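Local coordinates for protein putative Acetyltransferase (Lactobacillus plantarum WCFS1, PDB 3EFA) that probably transfers an acetyl group from acetyl-CoA to an amino group of an acceptor that is not established, at residues 60-65 with 90-95; 107-112 with 141-146; 15-20 with 48-53. All blocks are in the same frame, centred on the assembly; numbering follows the deposited sequence.

Contact 1 (60-65 with 90-95); sequences TTLRLE and RQLLTA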
loop_
_atom_site.group_PDB
_atom_site.type_symbol
_atom_site.label_atom_id
_atom_site.label_comp_id
_atom_site.label_asym_id
_atom_site.label_seq_id
_atom_site.Cartn_x
_atom_site.Cartn_y
_atom_site.Cartn_z
ATOM N N THR A 60 14.499 2.225 -23.146
ATOM C CA THR A 60 13.810 2.291 -21.865
ATOM C C THR A 60 12.909 1.056 -21.696
ATOM O O THR A 60 12.488 0.456 -22.697
ATOM C CB THR A 60 13.054 3.659 -21.693
ATOM O OG1 THR A 60 12.619 3.819 -20.336
ATOM C CG2 THR A 60 11.859 3.770 -22.653
ATOM N N THR A 61 12.657 0.657 -20.444
ATOM C CA THR A 61 11.933 -0.588 -20.157
ATOM C C THR A 61 11.172 -0.569 -18.828
ATOM O O THR A 61 11.507 0.180 -17.914
ATOM C CB THR A 61 12.893 -1.834 -20.149
ATOM O OG1 THR A 61 12.135 -3.036 -19.961
ATOM C CG2 THR A 61 13.908 -1.732 -19.017
ATOM N N LEU A 62 10.147 -1.406 -18.735
ATOM C CA LEU A 62 9.493 -1.710 -17.458
ATOM C C LEU A 62 8.977 -3.167 -17.427
ATOM O O LEU A 62 8.796 -3.793 -18.476
ATOM C CB LEU A 62 8.373 -0.698 -17.145
ATOM C CG LEU A 62 7.110 -0.609 -18.018
ATOM C CD1 LEU A 62 6.110 -1.727 -17.709
ATOM C CD2 LEU A 62 6.446 0.757 -17.844
ATOM N N ARG A 63 8.760 -3.701 -16.227
ATOM C CA ARG A 63 8.295 -5.078 -16.069
ATOM C C ARG A 63 6.801 -5.122 -15.713
ATOM O O ARG A 63 6.336 -4.416 -14.802
ATOM C CB ARG A 63 9.133 -5.822 -15.005
ATOM C CG ARG A 63 8.773 -7.331 -14.827
ATOM C CD ARG A 63 9.772 -8.102 -13.937
ATOM N NE ARG A 63 9.567 -7.860 -12.500
ATOM C CZ ARG A 63 10.223 -8.480 -11.516
ATOM N NH1 ARG A 63 11.150 -9.406 -11.793
ATOM N NH2 ARG A 63 9.946 -8.178 -10.244
ATOM N N LEU A 64 6.045 -5.953 -16.424
ATOM C CA LEU A 64 4.615 -6.078 -16.126
ATOM C C LEU A 64 4.361 -7.086 -14.989
ATOM O O LEU A 64 4.727 -8.258 -15.101
ATOM C CB LEU A 64 3.827 -6.405 -17.407
ATOM C CG LEU A 64 3.999 -5.250 -18.418
ATOM C CD1 LEU A 64 4.228 -5.704 -19.842
ATOM C CD2 LEU A 64 2.850 -4.221 -18.339
ATOM N N GLU A 65 3.770 -6.596 -13.892
ATOM C CA GLU A 65 3.516 -7.389 -12.683
ATOM C C GLU A 65 2.037 -7.322 -12.232
ATOM O O GLU A 65 1.692 -6.608 -11.275
ATOM C CB GLU A 65 4.437 -6.944 -11.528
ATOM C CG GLU A 65 5.925 -6.825 -11.891
ATOM C CD GLU A 65 6.810 -6.324 -10.737
ATOM O OE1 GLU A 65 6.328 -6.248 -9.578
ATOM O OE2 GLU A 65 7.993 -6.000 -10.994
ATOM N N ARG A 90 8.273 8.350 -19.855
ATOM C CA ARG A 90 6.894 8.823 -19.739
ATOM C C ARG A 90 6.030 8.312 -20.892
ATOM O O ARG A 90 4.868 7.937 -20.690
ATOM C CB ARG A 90 6.870 10.361 -19.668
ATOM C CG ARG A 90 5.606 10.962 -19.059
ATOM C CD ARG A 90 5.765 12.460 -18.729
ATOM N NE ARG A 90 6.351 13.199 -19.841
ATOM C CZ ARG A 90 7.483 13.899 -19.773
ATOM N NH1 ARG A 90 8.143 13.993 -18.624
ATOM N NH2 ARG A 90 7.945 14.519 -20.857
ATOM N N GLN A 91 6.614 8.303 -22.097
ATOM C CA GLN A 91 5.980 7.752 -23.294
ATOM C C GLN A 91 5.685 6.248 -23.139
ATOM O O GLN A 91 4.592 5.779 -23.479
ATOM C CB GLN A 91 6.887 7.978 -24.509
ATOM C CG GLN A 91 6.201 7.890 -25.872
ATOM C CD GLN A 91 5.981 9.258 -26.519
ATOM O OE1 GLN A 91 6.549 10.262 -26.080
ATOM N NE2 GLN A 91 5.160 9.299 -27.570
ATOM N N LEU A 92 6.660 5.496 -22.631
ATOM C CA LEU A 92 6.484 4.062 -22.385
ATOM C C LEU A 92 5.336 3.789 -21.406
ATOM O O LEU A 92 4.466 2.939 -21.664
ATOM C CB LEU A 92 7.784 3.425 -21.861
ATOM C CG LEU A 92 7.766 1.890 -21.676
ATOM C CD1 LEU A 92 7.267 1.152 -22.932
ATOM C CD2 LEU A 92 9.118 1.330 -21.245
ATOM N N LEU A 93 5.335 4.521 -20.290
ATOM C CA LEU A 93 4.324 4.339 -19.261
ATOM C C LEU A 93 2.915 4.636 -19.774
ATOM O O LEU A 93 1.977 3.863 -19.518
ATOM C CB LEU A 93 4.637 5.198 -18.035
ATOM C CG LEU A 93 3.619 5.127 -16.891
ATOM C CD1 LEU A 93 3.541 3.702 -16.302
ATOM C CD2 LEU A 93 3.933 6.170 -15.794
ATOM N N THR A 94 2.769 5.750 -20.491
ATOM C CA THR A 94 1.485 6.091 -21.123
ATOM C C THR A 94 1.006 4.953 -22.035
ATOM O O THR A 94 -0.182 4.633 -22.060
ATOM C CB THR A 94 1.559 7.420 -21.927
ATOM O OG1 THR A 94 1.859 8.510 -21.045
ATOM C CG2 THR A 94 0.238 7.713 -22.643
ATOM N N ALA A 95 1.926 4.316 -22.763
ATOM C CA ALA A 95 1.535 3.154 -23.573
ATOM C C ALA A 95 1.206 1.895 -22.745
ATOM O O ALA A 95 0.287 1.151 -23.078
ATOM C CB ALA A 95 2.574 2.856 -24.657
#

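Contact 2 (107-112 with 141-146); sequences HGEIHG and IMHKQL. With FMT (formic acid), chain D.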
loop_
_atom_site.group_PDB
_atom_site.type_symbol
_atom_site.label_atom_id
_atom_site.label_comp_id
_atom_site.label_asym_id
_atom_site.label_seq_id
_atom_site.Cartn_x
_atom_site.Cartn_y
_atom_site.Cartn_z
ATOM N N HIS A 107 -6.623 -0.194 -12.332
ATOM C CA HIS A 107 -5.747 0.652 -11.536
ATOM C C HIS A 107 -4.272 0.375 -11.789
ATOM O O HIS A 107 -3.854 -0.786 -11.881
ATOM C CB HIS A 107 -6.058 0.484 -10.043
ATOM C CG HIS A 107 -7.396 1.008 -9.648
ATOM N ND1 HIS A 107 -8.544 0.249 -9.718
ATOM C CD2 HIS A 107 -7.776 2.221 -9.180
ATOM C CE1 HIS A 107 -9.573 0.966 -9.302
ATOM N NE2 HIS A 107 -9.132 2.168 -8.974
ATOM N N GLY A 108 -3.491 1.450 -11.888
ATOM C CA GLY A 108 -2.047 1.338 -11.961
ATOM C C GLY A 108 -1.463 1.390 -10.564
ATOM O O GLY A 108 -2.038 2.019 -9.656
ATOM N N GLU A 109 -0.315 0.740 -10.387
ATOM C CA GLU A 109 0.344 0.676 -9.088
ATOM C C GLU A 109 1.859 0.816 -9.252
ATOM O O GLU A 109 2.474 0.136 -10.103
ATOM C CB GLU A 109 -0.003 -0.647 -8.374
ATOM C CG GLU A 109 0.730 -0.877 -7.031
ATOM C CD GLU A 109 0.283 -2.155 -6.309
ATOM O OE1 GLU A 109 0.991 -3.188 -6.407
ATOM O OE2 GLU A 109 -0.778 -2.129 -5.635
ATOM N N ILE A 110 2.458 1.689 -8.439
ATOM C CA ILE A 110 3.904 1.920 -8.475
ATOM C C ILE A 110 4.501 1.858 -7.075
ATOM O O ILE A 110 3.953 2.468 -6.149
ATOM C CB ILE A 110 4.238 3.329 -9.041
ATOM C CG1 ILE A 110 3.716 3.494 -10.472
ATOM C CG2 ILE A 110 5.757 3.646 -8.910
ATOM C CD1 ILE A 110 4.450 2.675 -11.497
ATOM N N HIS A 111 5.619 1.145 -6.908
ATOM C CA HIS A 111 6.388 1.248 -5.652
ATOM C C HIS A 111 7.664 2.047 -5.953
ATOM O O HIS A 111 8.714 1.472 -6.200
ATOM C CB HIS A 111 6.757 -0.133 -5.058
ATOM C CG HIS A 111 5.592 -0.911 -4.521
ATOM N ND1 HIS A 111 5.743 -2.113 -3.858
ATOM C CD2 HIS A 111 4.258 -0.658 -4.535
ATOM C CE1 HIS A 111 4.554 -2.570 -3.498
ATOM N NE2 HIS A 111 3.637 -1.705 -3.892
ATOM N N GLY A 112 7.577 3.370 -5.936
ATOM C CA GLY A 112 8.678 4.190 -6.414
ATOM C C GLY A 112 9.641 4.689 -5.351
ATOM O O GLY A 112 9.343 4.672 -4.151
ATOM N N ILE A 141 4.267 4.044 -1.772
ATOM C CA ILE A 141 3.273 3.266 -2.506
ATOM C C ILE A 141 2.291 4.220 -3.187
ATOM O O ILE A 141 1.675 5.054 -2.521
ATOM C CB ILE A 141 2.521 2.304 -1.548
ATOM C CG1 ILE A 141 3.513 1.584 -0.628
ATOM C CG2 ILE A 141 1.667 1.297 -2.322
ATOM C CD1 ILE A 141 4.470 0.666 -1.346
HETATM N N MSE A 142 2.149 4.099 -4.507
HETATM C CA MSE A 142 1.322 5.027 -5.289
HETATM C C MSE A 142 0.268 4.325 -6.156
HETATM O O MSE A 142 0.511 3.252 -6.701
HETATM C CB MSE A 142 2.206 5.951 -6.157
HETATM C CG MSE A 142 3.346 6.635 -5.380
HETATM SE SE MSE A 142 4.371 8.027 -6.348
HETATM C CE MSE A 142 2.952 9.380 -6.438
ATOM N N HIS A 143 -0.904 4.940 -6.286
ATOM C CA HIS A 143 -1.952 4.387 -7.140
ATOM C C HIS A 143 -2.545 5.427 -8.097
ATOM O O HIS A 143 -2.415 6.634 -7.896
ATOM C CB HIS A 143 -3.051 3.710 -6.297
ATOM C CG HIS A 143 -2.594 2.453 -5.617
ATOM N ND1 HIS A 143 -2.216 2.417 -4.291
ATOM C CD2 HIS A 143 -2.407 1.198 -6.094
ATOM C CE1 HIS A 143 -1.833 1.192 -3.976
ATOM N NE2 HIS A 143 -1.935 0.433 -5.054
ATOM N N LYS A 144 -3.177 4.937 -9.155
ATOM C CA LYS A 144 -3.843 5.785 -10.131
ATOM C C LYS A 144 -5.022 5.025 -10.722
ATOM O O LYS A 144 -4.907 3.845 -11.048
ATOM C CB LYS A 144 -2.870 6.165 -11.258
ATOM C CG LYS A 144 -3.540 6.889 -12.423
ATOM C CD LYS A 144 -2.567 7.254 -13.536
ATOM C CE LYS A 144 -3.303 7.985 -14.657
ATOM N NZ LYS A 144 -2.435 8.304 -15.830
ATOM N N GLN A 145 -6.159 5.694 -10.863
ATOM C CA GLN A 145 -7.275 5.103 -11.598
ATOM C C GLN A 145 -7.006 5.185 -13.100
ATOM O O GLN A 145 -6.656 6.244 -13.618
ATOM C CB GLN A 145 -8.591 5.806 -11.261
ATOM C CG GLN A 145 -9.810 5.193 -11.953
ATOM C CD GLN A 145 -11.122 5.469 -11.214
ATOM O OE1 GLN A 145 -11.125 5.961 -10.080
ATOM N NE2 GLN A 145 -12.241 5.141 -11.856
ATOM N N LEU A 146 -7.159 4.064 -13.794
ATOM C CA LEU A 146 -6.945 4.040 -15.241
ATOM C C LEU A 146 -8.246 4.249 -16.020
ATOM O O LEU A 146 -9.262 3.599 -15.751
ATOM C CB LEU A 146 -6.282 2.733 -15.664
ATOM C CG LEU A 146 -4.961 2.385 -14.975
ATOM C CD1 LEU A 146 -4.429 1.071 -15.518
ATOM C CD2 LEU A 146 -3.939 3.499 -15.154
HETATM C C FMT D . -5.564 8.942 -9.176
HETATM O O1 FMT D . -6.589 8.319 -9.471
HETATM O O2 FMT D . -4.985 8.885 -8.086
#

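Contact 3 (15-20 with 48-53); sequences RAAAYA and YAVLYL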
loop_
_atom_site.group_PDB
_atom_site.type_symbol
_atom_site.label_atom_id
_atom_site.label_comp_id
_atom_site.label_asym_id
_atom_site.label_seq_id
_atom_site.Cartn_x
_atom_site.Cartn_y
_atom_site.Cartn_z
ATOM N N ARG A 15 12.928 -10.049 -23.956
ATOM C CA ARG A 15 13.393 -10.383 -22.620
ATOM C C ARG A 15 14.864 -9.994 -22.454
ATOM O O ARG A 15 15.272 -9.440 -21.416
ATOM C CB ARG A 15 13.270 -11.892 -22.464
ATOM C CG ARG A 15 13.192 -12.402 -21.073
ATOM C CD ARG A 15 12.458 -13.725 -21.085
ATOM N NE ARG A 15 13.296 -14.839 -21.486
ATOM C CZ ARG A 15 12.882 -15.835 -22.266
ATOM N NH1 ARG A 15 11.643 -15.842 -22.743
ATOM N NH2 ARG A 15 13.716 -16.817 -22.587
ATOM N N ALA A 16 15.651 -10.285 -23.491
ATOM C CA ALA A 16 17.072 -9.978 -23.499
ATOM C C ALA A 16 17.313 -8.473 -23.416
ATOM O O ALA A 16 18.149 -8.015 -22.641
ATOM C CB ALA A 16 17.761 -10.579 -24.762
ATOM N N ALA A 17 16.589 -7.717 -24.234
ATOM C CA ALA A 17 16.661 -6.269 -24.210
ATOM C C ALA A 17 16.417 -5.701 -22.792
ATOM O O ALA A 17 17.161 -4.829 -22.312
ATOM C CB ALA A 17 15.651 -5.671 -25.216
ATOM N N ALA A 18 15.377 -6.210 -22.132
ATOM C CA ALA A 18 15.006 -5.758 -20.792
ATOM C C ALA A 18 16.092 -6.103 -19.758
ATOM O O ALA A 18 16.419 -5.270 -18.917
ATOM C CB ALA A 18 13.682 -6.340 -20.384
ATOM N N TYR A 19 16.654 -7.316 -19.829
ATOM C CA TYR A 19 17.718 -7.706 -18.895
ATOM C C TYR A 19 18.993 -6.854 -19.100
ATOM O O TYR A 19 19.674 -6.486 -18.139
ATOM C CB TYR A 19 18.078 -9.201 -19.032
ATOM C CG TYR A 19 17.033 -10.195 -18.562
ATOM C CD1 TYR A 19 15.742 -9.798 -18.262
ATOM C CD2 TYR A 19 17.333 -11.547 -18.463
ATOM C CE1 TYR A 19 14.784 -10.713 -17.847
ATOM C CE2 TYR A 19 16.376 -12.473 -18.049
ATOM C CZ TYR A 19 15.104 -12.047 -17.743
ATOM O OH TYR A 19 14.138 -12.952 -17.333
ATOM N N ALA A 20 19.311 -6.554 -20.355
ATOM C CA ALA A 20 20.518 -5.800 -20.676
ATOM C C ALA A 20 20.442 -4.388 -20.113
ATOM O O ALA A 20 21.420 -3.896 -19.543
ATOM C CB ALA A 20 20.797 -5.780 -22.228
ATOM N N TYR A 48 7.605 -8.198 -20.601
ATOM C CA TYR A 48 8.287 -6.915 -20.381
ATOM C C TYR A 48 7.876 -5.895 -21.440
ATOM O O TYR A 48 7.525 -6.264 -22.552
ATOM C CB TYR A 48 9.818 -7.107 -20.356
ATOM C CG TYR A 48 10.268 -8.182 -19.379
ATOM C CD1 TYR A 48 10.719 -7.846 -18.102
ATOM C CD2 TYR A 48 10.208 -9.540 -19.719
ATOM C CE1 TYR A 48 11.117 -8.828 -17.195
ATOM C CE2 TYR A 48 10.596 -10.532 -18.810
ATOM C CZ TYR A 48 11.056 -10.167 -17.544
ATOM O OH TYR A 48 11.448 -11.128 -16.620
ATOM N N ALA A 49 7.889 -4.613 -21.076
ATOM C CA ALA A 49 7.638 -3.533 -22.030
ATOM C C ALA A 49 8.961 -2.868 -22.412
ATOM O O ALA A 49 9.684 -2.404 -21.530
ATOM C CB ALA A 49 6.650 -2.485 -21.438
ATOM N N VAL A 50 9.271 -2.815 -23.714
ATOM C CA VAL A 50 10.514 -2.201 -24.192
ATOM C C VAL A 50 10.291 -1.190 -25.329
ATOM O O VAL A 50 9.600 -1.499 -26.312
ATOM C CB VAL A 50 11.552 -3.291 -24.653
ATOM C CG1 VAL A 50 12.864 -2.654 -25.133
ATOM C CG2 VAL A 50 11.826 -4.290 -23.553
ATOM N N LEU A 51 10.879 0.006 -25.196
ATOM C CA LEU A 51 10.851 1.030 -26.260
ATOM C C LEU A 51 12.164 1.063 -27.068
ATOM O O LEU A 51 13.252 1.228 -26.512
ATOM C CB LEU A 51 10.518 2.427 -25.689
ATOM C CG LEU A 51 10.203 3.595 -26.662
ATOM C CD1 LEU A 51 9.260 4.658 -26.053
ATOM C CD2 LEU A 51 11.471 4.275 -27.265
ATOM N N TYR A 52 12.045 0.900 -28.383
ATOM C CA TYR A 52 13.195 0.854 -29.305
ATOM C C TYR A 52 13.242 2.089 -30.236
ATOM O O TYR A 52 12.224 2.463 -30.847
ATOM C CB TYR A 52 13.099 -0.390 -30.197
ATOM C CG TYR A 52 13.103 -1.737 -29.490
ATOM C CD1 TYR A 52 14.274 -2.495 -29.399
ATOM C CD2 TYR A 52 11.928 -2.276 -28.947
ATOM C CE1 TYR A 52 14.285 -3.739 -28.764
ATOM C CE2 TYR A 52 11.927 -3.526 -28.311
ATOM C CZ TYR A 52 13.113 -4.254 -28.228
ATOM O OH TYR A 52 13.131 -5.495 -27.606
ATOM N N LEU A 53 14.404 2.726 -30.355
ATOM C CA LEU A 53 14.551 3.767 -31.377
ATOM C C LEU A 53 14.812 3.090 -32.712
ATOM O O LEU A 53 14.272 3.483 -33.745
ATOM C CB LEU A 53 15.691 4.723 -31.057
ATOM C CG LEU A 53 15.431 5.729 -29.944
ATOM C CD1 LEU A 53 16.487 6.817 -29.994
ATOM C CD2 LEU A 53 14.039 6.326 -30.083
#

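Contact 1 (60-65 with 90-95)
Methyl CD2 of Leu92 rests over one face of the flat peptide group that joins Thr60 to Thr61, 3.8 Å from Thr60 O and 3.7 Å from Thr61 N. At the edge of the Arg63 guanidinium, in plane, lies Glu65 OE2, gripped by both NE and NH2; the two nitrogens meet this oxygen from above the carboxylate plane, on the same face, while NH1 turns to Asp39 and Asp42. This ion pair makes no contact with 90-95.

Leu92 does most of the touching. Its first torsion (chi1 -175°) carries the branch away from the backbone N toward the strand, and CD2 ends 3.6 Å from Thr61 CA. Thr61 can allow so close an approach because its own side chain points the other way, where OG1 bonds to Ala49 O. Thr60 and Leu62 lie to either side of the Leu92 side chain along the strand. Thr60 CG2 lies alongside Leu92 CD2 at 3.9 Å, the two side chains running past each other in opposite directions, and Thr60 OG1 is satisfied by Thr79 and Cys78 O of the neighbouring strand. Leu62 brings CD2 to 4.2 Å from Leu92 CG and, more loosely, to 4.4 Å from Leu93 CD1; Phe74 of strand 71-79 extends the same apolar layer.

Helix 88-102 thus packs on the central sheet of a GNAT fold, its short segment inclined at 37° to strand 60-65. In this family the corresponding helix follows a glycine-rich turn that holds the pyrophosphate of acetyl-CoA, a role consistent with the sequence here. Beta-branched threonine suits an extended strand, and leucine suits a helix face turned inward. Since no hydrogen bond links the two segments, the contact between them rests on apolar packing, with the threonine hydroxyls satisfied inside the sheet.

Contact 2 (107-112 with 141-146)
His143 NE2 gives its proton to Glu109 OE2 across 2.9 Å, with an angle of 159° at the hydrogen. The oxygen receives it on its anti lone pair, close to the plane of the imidazole, although carboxylate and ring are turned 70° against each other. Both ends of this pair are fixed further: Glu109 OE1 forms a salt bridge with Arg73, and His143 ND1 is bonded to Thr128, which probably restricts the rotation of both groups.

The two residues form a non-hydrogen-bonded pair, their side chains side by side, between antiparallel strands 107-113 and 139-145, in the half of the GNAT sheet that carries the C-terminal hairpin. Glu109 reaches its partner on a fully extended side chain. On the same face Ile141 lays CD1 over the centre of the His111 ring, 3.5 Å from its centroid, a CH-pi contact; Tyr132 of the second subunit packs against both residues. His107 and Gln145 continue this row, near Asp69 of that subunit.

Paired backbone bonds join Gly108 with Lys144 and Ile110 with Met142. The other face turns to the helices. Ile110 and Met142, a selenomethionine in the crystal, meet CB to CB at 4.4 Å and pack on Tyr120 and Tyr125, while extended Lys144 reaches Glu97 with its NZ. Glycine suits position 108 because Leu146 packs against its backbone, CG 3.5 Å from Gly108 N, and a side chain at 108 would come close to Leu146 CD2.

Gln145 is in a non-hydrogen-bonded pair with His107, and its N-H therefore points away from strand 107-113. A formic acid molecule, probably from the crystallisation liquor and also held by Arg126, receives it: Gln145 N points almost straight at its O1, at 3.0 Å and 172°.

Contact 3 (15-20 with 48-53)
Tyr19 turns the edge of its ring toward the face of Tyr48, an offset edge-to-face pair with planes 86° apart and centroids separated by 5.8 Å. CE1 of Tyr19 makes the nearest carbon contact, 3.8 Å from Tyr48 CZ. The hydroxyls meet as well, in a weak hydrogen bond of 3.3 Å from Tyr19 OH to Tyr48 OH; the Tyr48 hydroxyl has Asp42 as its stronger partner.

CG of Tyr48 lies anti to its carbonyl carbon (chi1 -53°), which carries the ring along the sheet-facing side of the helix. There it meets Ala18 near its root, where the two CB atoms are 3.9 Å apart, and the aliphatic part of Arg15, whose CG comes to 3.9 Å from Tyr48 CE2. Replacing Tyr48 by an alanine would probably open a gap next to Arg15 CG and Tyr19 and leave Asp42 without its hydroxyl mate.

This is the first helix of the GNAT fold, 12-29, crossing strand 48-52 at 80° on the sheet face opposite to helix 88-102. Alternation in the strand makes the division plain: Tyr48 and Val50 look to helix 12-29, Ala49 and Leu51 to the other layer.

Alanine suits the helix face here, since its short side chain lets the backbone come close to the sheet. Ala17 CB fits against two neighbours, Val50 CG1 at 4.1 Å and Tyr52 OH at 3.5 Å. Val50 in turn sets CG1 over one face of the Tyr52 ring, toward its rim, and the Tyr52 hydroxyl bonds to Asn14 one turn before Ala18.

Overall arrangement
Following the chain from the N terminus, contact 3 closes first, when strand 48-52 comes back against helix 12-29. The hairpin turn into strand 57-66 then starts contact 1, whose loop takes in strand 71-79 and returns through helix 88-102. Strand 107-113 comes next and opens contact 2, which ends with strand 139-145 near the C terminus. The three loops are strictly in series; none nests or crosses. One sheet unites them: contacts 3 and 1 share neighbouring strands, joined by the bond from Ala49 N to Leu62 O, and mount helices on its two faces. Contact 2, about 22 Å from contact 3 between centres, joins strands in the other half of the sheet.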